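Local coordinates for protein PfVFT1 (Plasmodium falciparum, PDB 5JKQ) that probably binds a small solute in the cleft between its two lobes, as a Venus flytrap protein related to solute-binding proteins, at residues 106-111 and 127-132. The protein carries 3 engineered substitutions. Residues are numbered along the deposited sequence; the frame is centred on the assembly and turned at random.
Engineered in segment 127-132: A128 (natural residue Thr).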
loop_
_atom_site.group_PDB
_atom_site.type_symbol
_atom_site.label_atom_id
_atom_site.label_comp_id
_atom_site.label_asym_id
_atom_site.label_seq_id
_atom_site.Cartn_x
_atom_site.Cartn_y
_atom_site.Cartn_z
ATOM N N VAL A 106 2.003 -10.970 5.320
ATOM C CA VAL A 106 3.019 -10.428 4.421
ATOM C C VAL A 106 4.252 -10.004 5.211
ATOM O O VAL A 106 5.381 -10.315 4.830
ATOM C CB VAL A 106 2.478 -9.219 3.611
ATOM C CG1 VAL A 106 3.612 -8.452 2.915
ATOM C CG2 VAL A 106 1.448 -9.682 2.592
HETATM N N MSE A 107 4.035 -9.294 6.313
HETATM C CA MSE A 107 5.145 -8.791 7.113
HETATM C C MSE A 107 5.894 -9.943 7.775
HETATM O O MSE A 107 7.109 -9.876 7.956
HETATM C CB MSE A 107 4.651 -7.803 8.173
HETATM C CG MSE A 107 5.775 -7.138 8.959
HETATM SE SE MSE A 107 6.939 -6.036 7.842
HETATM C CE MSE A 107 5.905 -4.387 7.908
ATOM N N TYR A 108 5.165 -10.999 8.129
ATOM C CA TYR A 108 5.772 -12.169 8.757
ATOM C C TYR A 108 6.733 -12.878 7.806
ATOM O O TYR A 108 7.866 -13.178 8.177
ATOM C CB TYR A 108 4.696 -13.155 9.229
ATOM C CG TYR A 108 3.814 -12.642 10.347
ATOM C CD1 TYR A 108 4.320 -11.804 11.334
ATOM C CD2 TYR A 108 2.475 -12.998 10.416
ATOM C CE1 TYR A 108 3.515 -11.336 12.355
ATOM C CE2 TYR A 108 1.662 -12.533 11.433
ATOM C CZ TYR A 108 2.188 -11.703 12.399
ATOM O OH TYR A 108 1.381 -11.240 13.413
ATOM N N ILE A 109 6.286 -13.150 6.584
ATOM C CA ILE A 109 7.117 -13.894 5.643
ATOM C C ILE A 109 8.313 -13.057 5.181
ATOM O O ILE A 109 9.361 -13.605 4.840
ATOM C CB ILE A 109 6.311 -14.373 4.413
ATOM C CG1 ILE A 109 5.665 -13.188 3.687
ATOM C CG2 ILE A 109 5.265 -15.395 4.848
ATOM C CD1 ILE A 109 5.022 -13.553 2.369
ATOM N N ILE A 110 8.166 -11.736 5.179
ATOM C CA ILE A 110 9.278 -10.863 4.814
ATOM C C ILE A 110 10.393 -11.014 5.841
ATOM O O ILE A 110 11.558 -11.161 5.478
ATOM C CB ILE A 110 8.838 -9.383 4.704
ATOM C CG1 ILE A 110 8.097 -9.166 3.384
ATOM C CG2 ILE A 110 10.046 -8.430 4.771
ATOM C CD1 ILE A 110 7.449 -7.798 3.245
ATOM N N TRP A 111 10.027 -10.999 7.121
ATOM C CA TRP A 111 11.012 -11.082 8.193
ATOM C C TRP A 111 11.446 -12.518 8.473
ATOM O O TRP A 111 12.526 -12.745 9.018
ATOM C CB TRP A 111 10.466 -10.430 9.464
ATOM C CG TRP A 111 10.627 -8.944 9.424
ATOM C CD1 TRP A 111 9.656 -8.017 9.186
ATOM C CD2 TRP A 111 11.847 -8.214 9.593
ATOM N NE1 TRP A 111 10.194 -6.751 9.207
ATOM C CE2 TRP A 111 11.537 -6.846 9.456
ATOM C CE3 TRP A 111 13.169 -8.583 9.854
ATOM C CZ2 TRP A 111 12.503 -5.848 9.571
ATOM C CZ3 TRP A 111 14.126 -7.590 9.968
ATOM C CH2 TRP A 111 13.788 -6.240 9.827
ATOM N N ILE A 127 8.785 -10.490 15.592
ATOM C CA ILE A 127 8.021 -9.335 15.134
ATOM C C ILE A 127 7.160 -8.809 16.282
ATOM O O ILE A 127 6.282 -9.513 16.783
ATOM C CB ILE A 127 7.124 -9.684 13.922
ATOM C CG1 ILE A 127 7.981 -10.062 12.715
ATOM C CG2 ILE A 127 6.226 -8.519 13.544
ATOM C CD1 ILE A 127 8.193 -11.551 12.553
ATOM N N ALA A 128 7.429 -7.573 16.694
ATOM C CA ALA A 128 6.660 -6.919 17.747
ATOM C C ALA A 128 5.811 -5.793 17.166
ATOM O O ALA A 128 6.332 -4.753 16.772
ATOM C CB ALA A 128 7.587 -6.380 18.823
ATOM N N TYR A 129 4.500 -6.007 17.116
ATOM C CA TYR A 129 3.580 -4.989 16.621
ATOM C C TYR A 129 3.183 -4.009 17.721
ATOM O O TYR A 129 2.763 -4.415 18.803
ATOM C CB TYR A 129 2.325 -5.641 16.037
ATOM C CG TYR A 129 2.375 -5.838 14.539
ATOM C CD1 TYR A 129 2.101 -4.786 13.675
ATOM C CD2 TYR A 129 2.689 -7.073 13.990
ATOM C CE1 TYR A 129 2.140 -4.956 12.307
ATOM C CE2 TYR A 129 2.733 -7.253 12.622
ATOM C CZ TYR A 129 2.457 -6.191 11.785
ATOM O OH TYR A 129 2.497 -6.361 10.421
ATOM N N ASN A 130 3.335 -2.717 17.436
ATOM C CA ASN A 130 2.828 -1.657 18.304
ATOM C C ASN A 130 1.800 -0.823 17.550
ATOM O O ASN A 130 1.996 -0.499 16.379
ATOM C CB ASN A 130 3.967 -0.766 18.806
ATOM C CG ASN A 130 4.924 -1.502 19.725
ATOM O OD1 ASN A 130 5.074 -2.720 19.639
ATOM N ND2 ASN A 130 5.576 -0.763 20.611
ATOM N N TYR A 131 0.706 -0.480 18.221
ATOM C CA TYR A 131 -0.388 0.240 17.579
ATOM C C TYR A 131 -0.445 1.703 18.021
ATOM O O TYR A 131 -0.262 2.015 19.198
ATOM C CB TYR A 131 -1.720 -0.453 17.873
ATOM C CG TYR A 131 -1.788 -1.892 17.414
ATOM C CD1 TYR A 131 -1.036 -2.335 16.332
ATOM C CD2 TYR A 131 -2.613 -2.807 18.054
ATOM C CE1 TYR A 131 -1.100 -3.648 15.907
ATOM C CE2 TYR A 131 -2.682 -4.120 17.637
ATOM C CZ TYR A 131 -1.924 -4.535 16.563
ATOM O OH TYR A 131 -1.994 -5.843 16.148
ATOM N N TYR A 132 -0.697 2.592 17.062
ATOM C CA TYR A 132 -0.783 4.026 17.327
ATOM C C TYR A 132 -1.902 4.663 16.509
ATOM O O TYR A 132 -2.362 4.087 15.527
ATOM C CB TYR A 132 0.543 4.720 17.001
ATOM C CG TYR A 132 1.753 4.109 17.670
ATOM C CD1 TYR A 132 2.128 4.485 18.953
ATOM C CD2 TYR A 132 2.529 3.164 17.012
ATOM C CE1 TYR A 132 3.238 3.930 19.565
ATOM C CE2 TYR A 132 3.638 2.605 17.614
ATOM C CZ TYR A 132 3.988 2.991 18.890
ATOM O OH TYR A 132 5.094 2.435 19.490
HETATM O O HOH W 1 3.778 -10.461 15.557
#
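I127 turns CG1 beside its own backbone N (chi1 -65°), pointing it at the helix, and the chain then turns at chi2 to put CD1 between Y108 and W111, while CG2, anti to that N, meets the outer part of the Y108 ring. A branched isoleucine suits this place because its two arms reach different partners: CD1 lies 4.0 Å from CB of W111 and 4.1 Å from CD1 of Y108, and CG2 sits 4.1 Å from CE1 of Y108. Y108 in turn places its ring with chi1 -66°, CG anti to the carbonyl carbon, which carries the ring out to the strand. There its CE1 approaches the edge of the Y129 ring, 4.2 Å from CE2. Helix 102-118 covers one face of the three-stranded parallel sheet, running roughly antiparallel to edge strand 126-132, at 146° between the local axes; it is the connecting helix of a beta-alpha-beta crossover from strand 77-83, consistent with the alpha/beta lobes of Venus flytrap proteins. A tyrosine serves well at 108, since its ring carbons pack on I127 while the hydroxyl at the far end hydrogen-bonds to the carbonyl oxygen of P99 and, weakly, to a water that donates to O of I127 at 2.9 Å. Y129 is long enough to reach the helix, its OH 3.4 Å from CB of M107, and hydrogen-bond to D148. M107, a selenomethionine whose flexible chain bends at chi2 and chi3, brings CG obliquely to the Y129 ring and touches I80 of the central strand, whereas W111's large apolar side chain bridges I127 and V78.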